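Local coordinates for protein Blo t 1 allergen (Blomia tropicalis, PDB 5JT8) that is a papain-family mite allergen, captured here with its inhibitory propeptide in place and probably acting as a cysteine protease once that segment is removed, at residues H224-D237 against N320-L333. Residues are numbered along the deposited sequence; the frame is centred on the assembly and turned at random.
Unlike the reference sequence in segment 224-237: His234 (reference Gln). Unlike the reference sequence in segment 320-333: Tyr327 (reference Phe).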
# COMPACT_ATOMS: atom_id res chain seq x y z
N HIS A 224 -15.38 6.16 12.02
CA HIS A 224 -15.53 4.72 11.96
C HIS A 224 -15.78 4.25 10.54
O HIS A 224 -16.06 5.05 9.66
CB HIS A 224 -16.69 4.25 12.83
CG HIS A 224 -16.56 4.65 14.27
ND1 HIS A 224 -16.14 3.77 15.25
CD2 HIS A 224 -16.80 5.83 14.90
CE1 HIS A 224 -16.13 4.39 16.41
NE2 HIS A 224 -16.52 5.64 16.23
N VAL A 225 -15.70 2.95 10.34
CA VAL A 225 -16.42 2.30 9.25
C VAL A 225 -17.40 1.34 9.96
O VAL A 225 -17.29 1.17 11.16
CB VAL A 225 -15.49 1.54 8.29
CG1 VAL A 225 -14.36 2.46 7.78
CG2 VAL A 225 -14.91 0.31 8.97
N SER A 226 -18.34 0.75 9.26
CA SER A 226 -19.27 -0.16 9.92
C SER A 226 -18.99 -1.63 9.60
O SER A 226 -19.51 -2.53 10.26
CB SER A 226 -20.69 0.16 9.50
OG SER A 226 -20.91 -0.38 8.21
N GLY A 227 -18.19 -1.87 8.56
CA GLY A 227 -17.90 -3.23 8.16
C GLY A 227 -16.86 -3.29 7.07
O GLY A 227 -16.46 -2.26 6.49
N TYR A 228 -16.39 -4.50 6.79
CA TYR A 228 -15.43 -4.72 5.72
C TYR A 228 -15.54 -6.16 5.25
O TYR A 228 -16.03 -7.02 5.98
CB TYR A 228 -14.01 -4.42 6.19
CG TYR A 228 -13.54 -5.33 7.30
CD1 TYR A 228 -13.81 -5.03 8.63
CD2 TYR A 228 -12.84 -6.50 7.02
CE1 TYR A 228 -13.37 -5.86 9.65
CE2 TYR A 228 -12.40 -7.34 8.04
CZ TYR A 228 -12.67 -7.02 9.34
OH TYR A 228 -12.23 -7.85 10.35
N GLN A 229 -15.11 -6.42 4.02
CA GLN A 229 -15.19 -7.79 3.50
C GLN A 229 -14.01 -8.08 2.61
O GLN A 229 -13.72 -7.33 1.68
CB GLN A 229 -16.50 -8.01 2.73
CG GLN A 229 -16.57 -9.39 2.02
CD GLN A 229 -16.74 -10.56 2.99
OE1 GLN A 229 -17.66 -10.57 3.81
NE2 GLN A 229 -15.84 -11.54 2.90
N GLN A 230 -13.32 -9.17 2.90
CA GLN A 230 -12.19 -9.60 2.09
C GLN A 230 -12.65 -10.54 1.02
O GLN A 230 -13.32 -11.53 1.33
CB GLN A 230 -11.14 -10.28 2.94
CG GLN A 230 -10.12 -11.08 2.16
CD GLN A 230 -8.91 -11.41 3.02
OE1 GLN A 230 -8.67 -10.75 4.02
NE2 GLN A 230 -8.16 -12.43 2.63
N LEU A 231 -12.31 -10.25 -0.23
CA LEU A 231 -12.75 -11.08 -1.35
C LEU A 231 -12.01 -12.43 -1.38
O LEU A 231 -10.98 -12.62 -0.72
CB LEU A 231 -12.56 -10.36 -2.69
CG LEU A 231 -13.29 -9.04 -3.01
CD1 LEU A 231 -13.03 -8.63 -4.48
CD2 LEU A 231 -14.80 -9.12 -2.76
N ARG A 232 -12.59 -13.36 -2.13
CA ARG A 232 -12.01 -14.67 -2.40
C ARG A 232 -10.56 -14.57 -2.86
O ARG A 232 -10.23 -13.69 -3.66
CB ARG A 232 -12.87 -15.37 -3.45
CG ARG A 232 -12.27 -16.60 -4.08
CD ARG A 232 -13.14 -17.08 -5.23
NE ARG A 232 -12.47 -18.15 -5.96
CZ ARG A 232 -11.81 -17.98 -7.10
NH1 ARG A 232 -11.75 -16.79 -7.68
NH2 ARG A 232 -11.22 -19.01 -7.68
N TYR A 233 -9.69 -15.43 -2.33
CA TYR A 233 -8.30 -15.54 -2.77
C TYR A 233 -8.28 -15.76 -4.28
O TYR A 233 -9.10 -16.50 -4.81
CB TYR A 233 -7.59 -16.70 -2.05
CG TYR A 233 -6.09 -16.79 -2.32
CD1 TYR A 233 -5.20 -15.91 -1.71
CD2 TYR A 233 -5.56 -17.77 -3.18
CE1 TYR A 233 -3.82 -15.99 -1.95
CE2 TYR A 233 -4.19 -17.85 -3.42
CZ TYR A 233 -3.33 -16.96 -2.81
OH TYR A 233 -1.97 -17.03 -3.04
N HIS A 234 -7.35 -15.10 -4.97
CA HIS A 234 -7.30 -15.15 -6.44
C HIS A 234 -8.60 -14.68 -7.09
O HIS A 234 -9.08 -15.30 -8.03
CB HIS A 234 -7.01 -16.58 -6.95
CG HIS A 234 -5.56 -16.96 -6.93
ND1 HIS A 234 -4.57 -16.15 -6.43
CD2 HIS A 234 -4.94 -18.09 -7.36
CE1 HIS A 234 -3.40 -16.75 -6.55
NE2 HIS A 234 -3.59 -17.93 -7.11
N SER A 235 -9.18 -13.60 -6.60
CA SER A 235 -10.38 -13.09 -7.25
C SER A 235 -10.09 -12.71 -8.69
O SER A 235 -8.96 -12.33 -9.04
CB SER A 235 -10.94 -11.89 -6.48
OG SER A 235 -11.72 -12.35 -5.39
N SER A 236 -11.10 -12.83 -9.53
CA SER A 236 -11.00 -12.40 -10.91
C SER A 236 -10.86 -10.88 -10.97
O SER A 236 -11.31 -10.18 -10.06
CB SER A 236 -12.22 -12.84 -11.70
OG SER A 236 -13.36 -12.26 -11.10
N ASP A 237 -10.27 -10.39 -12.05
CA ASP A 237 -10.16 -8.95 -12.27
C ASP A 237 -11.55 -8.31 -12.24
O ASP A 237 -11.76 -7.25 -11.65
CB ASP A 237 -9.49 -8.66 -13.63
CG ASP A 237 -7.99 -8.96 -13.63
OD1 ASP A 237 -7.43 -9.32 -12.57
OD2 ASP A 237 -7.35 -8.80 -14.71
N ASN A 320 -2.85 -11.61 -12.39
CA ASN A 320 -2.55 -11.57 -10.96
C ASN A 320 -1.11 -11.14 -10.76
O ASN A 320 -0.37 -11.76 -10.00
CB ASN A 320 -2.78 -12.94 -10.28
CG ASN A 320 -2.63 -12.86 -8.76
OD1 ASN A 320 -2.69 -11.77 -8.18
ND2 ASN A 320 -2.39 -14.01 -8.12
N SER A 321 -0.71 -10.12 -11.50
CA SER A 321 0.65 -9.64 -11.46
C SER A 321 1.00 -9.22 -10.02
O SER A 321 0.24 -8.51 -9.37
CB SER A 321 0.83 -8.46 -12.42
OG SER A 321 2.13 -7.93 -12.32
N LEU A 322 2.14 -9.72 -9.54
CA LEU A 322 2.61 -9.39 -8.19
C LEU A 322 1.60 -9.71 -7.08
O LEU A 322 1.65 -9.10 -6.03
CB LEU A 322 2.98 -7.90 -8.12
CG LEU A 322 4.12 -7.41 -9.00
CD1 LEU A 322 3.98 -5.93 -9.21
CD2 LEU A 322 5.48 -7.73 -8.37
N GLY A 323 0.68 -10.64 -7.33
CA GLY A 323 -0.31 -11.03 -6.33
C GLY A 323 -1.39 -9.99 -5.99
O GLY A 323 -2.03 -10.07 -4.94
N ILE A 324 -1.59 -9.03 -6.89
CA ILE A 324 -2.60 -7.99 -6.73
C ILE A 324 -4.00 -8.53 -6.40
O ILE A 324 -4.71 -7.96 -5.57
CB ILE A 324 -2.69 -7.14 -8.02
CG1 ILE A 324 -1.55 -6.12 -8.05
CG2 ILE A 324 -4.05 -6.44 -8.17
CD1 ILE A 324 -1.32 -5.53 -9.44
N ASN A 325 -4.38 -9.65 -7.02
CA ASN A 325 -5.69 -10.26 -6.78
C ASN A 325 -5.78 -11.19 -5.56
O ASN A 325 -6.82 -11.80 -5.33
CB ASN A 325 -6.12 -11.08 -8.00
CG ASN A 325 -6.24 -10.25 -9.27
OD1 ASN A 325 -5.25 -9.70 -9.76
ND2 ASN A 325 -7.45 -10.18 -9.82
N ASN A 326 -4.70 -11.34 -4.80
CA ASN A 326 -4.68 -12.36 -3.75
C ASN A 326 -5.59 -11.99 -2.58
O ASN A 326 -6.38 -12.81 -2.13
CB ASN A 326 -3.25 -12.61 -3.25
CG ASN A 326 -2.39 -13.34 -4.28
OD1 ASN A 326 -2.89 -13.81 -5.30
ND2 ASN A 326 -1.09 -13.46 -3.99
N TYR A 327 -5.47 -10.75 -2.11
CA TYR A 327 -6.10 -10.34 -0.86
C TYR A 327 -6.73 -8.97 -0.98
O TYR A 327 -6.19 -7.96 -0.49
CB TYR A 327 -5.08 -10.30 0.29
CG TYR A 327 -4.34 -11.59 0.50
CD1 TYR A 327 -4.96 -12.69 1.08
CD2 TYR A 327 -3.01 -11.71 0.12
CE1 TYR A 327 -4.27 -13.87 1.29
CE2 TYR A 327 -2.32 -12.89 0.31
CZ TYR A 327 -2.95 -13.97 0.89
OH TYR A 327 -2.26 -15.13 1.09
N VAL A 328 -7.89 -8.93 -1.60
CA VAL A 328 -8.57 -7.69 -1.85
C VAL A 328 -9.68 -7.49 -0.82
O VAL A 328 -10.50 -8.40 -0.60
CB VAL A 328 -9.14 -7.67 -3.26
CG1 VAL A 328 -9.82 -6.34 -3.56
CG2 VAL A 328 -8.01 -7.95 -4.27
N THR A 329 -9.69 -6.32 -0.19
CA THR A 329 -10.63 -6.04 0.89
C THR A 329 -11.30 -4.71 0.70
O THR A 329 -10.61 -3.71 0.49
CB THR A 329 -9.94 -6.02 2.26
OG1 THR A 329 -9.33 -7.29 2.51
CG2 THR A 329 -10.95 -5.69 3.38
N TYR A 330 -12.62 -4.67 0.78
CA TYR A 330 -13.32 -3.38 0.76
C TYR A 330 -13.95 -3.08 2.13
O TYR A 330 -14.07 -3.97 2.99
CB TYR A 330 -14.39 -3.36 -0.34
CG TYR A 330 -15.59 -4.31 -0.16
CD1 TYR A 330 -15.56 -5.60 -0.66
CD2 TYR A 330 -16.75 -3.90 0.49
CE1 TYR A 330 -16.65 -6.46 -0.53
CE2 TYR A 330 -17.85 -4.74 0.62
CZ TYR A 330 -17.79 -6.03 0.10
OH TYR A 330 -18.85 -6.88 0.22
N ALA A 331 -14.33 -1.83 2.35
CA ALA A 331 -14.98 -1.46 3.60
C ALA A 331 -16.30 -0.77 3.32
O ALA A 331 -16.59 -0.39 2.18
CB ALA A 331 -14.07 -0.55 4.44
N THR A 332 -17.08 -0.60 4.38
CA THR A 332 -18.42 -0.06 4.30
C THR A 332 -18.63 0.94 5.42
O THR A 332 -18.38 0.62 6.59
CB THR A 332 -19.47 -1.19 4.43
OG1 THR A 332 -19.24 -2.15 3.40
CG2 THR A 332 -20.88 -0.62 4.32
N LEU A 333 -19.06 2.15 5.07
CA LEU A 333 -19.41 3.16 6.07
C LEU A 333 -20.84 2.96 6.60
O LEU A 333 -21.08 2.87 7.81
CB LEU A 333 -19.27 4.56 5.49
CG LEU A 333 -17.89 5.03 5.03
CD1 LEU A 333 -17.89 6.55 4.85
CD2 LEU A 333 -16.80 4.62 6.02
OXT LEU A 333 -21.77 2.91 5.78
O HOH W 1 -8.43 -13.13 -0.22
O HOH W 2 -8.84 -11.37 -3.21
O HOH W 3 -0.21 -15.80 -0.72
O HOH W 4 -4.83 -8.58 -12.08
O HOH W 5 -5.94 -11.62 -12.75
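Asn325 and the end of the Arg232-Ser235 turn illustrate how one amide can tie a loop to a turn and to the first residue of the helix that follows: its ND2 donates to Ser235 O at 2.7 Å and to Asp237 OD1 at 2.9 Å, the latter met nearly along the C-O axis. Asn325 O accepts from Ser235 N, and a water joins Asn325 OD1 to Asp237 OD1. Asn326 OD1 accepts from Asn320 ND2 and, weakly, His234 ND1, while Asn326 ND2 reaches Asp276 O. Further along, Leu231 N runs almost straight into Val328 O (2.6 Å), and antiparallel strands 227-230 and 329-332 exchange paired bonds between Gln229 and Tyr330. At the far end Ser226 and Gly227 both face Thr332 in a classic beta bulge, whose Thr332 O gathers Ser226 N, Gly227 N and, from above the carbonyl plane, Ser226 OG. Packing completes the contact. A chi1 of 67° lays the Tyr330 ring across Gln229 on the opposite strand, Gln229 CB 3.5 Å from Tyr330 CZ; Leu231 CD2 meets the ring edge, 3.9 Å from Tyr330 CE1. Tyr233 CE1 lies 3.6 Å from Tyr327 CZ, and a water links the hydroxyls. Backbone bonds thus dominate the strand pairing near the C-terminus of this papain-like domain; in its irregular extension side-chain amides and water supplement them.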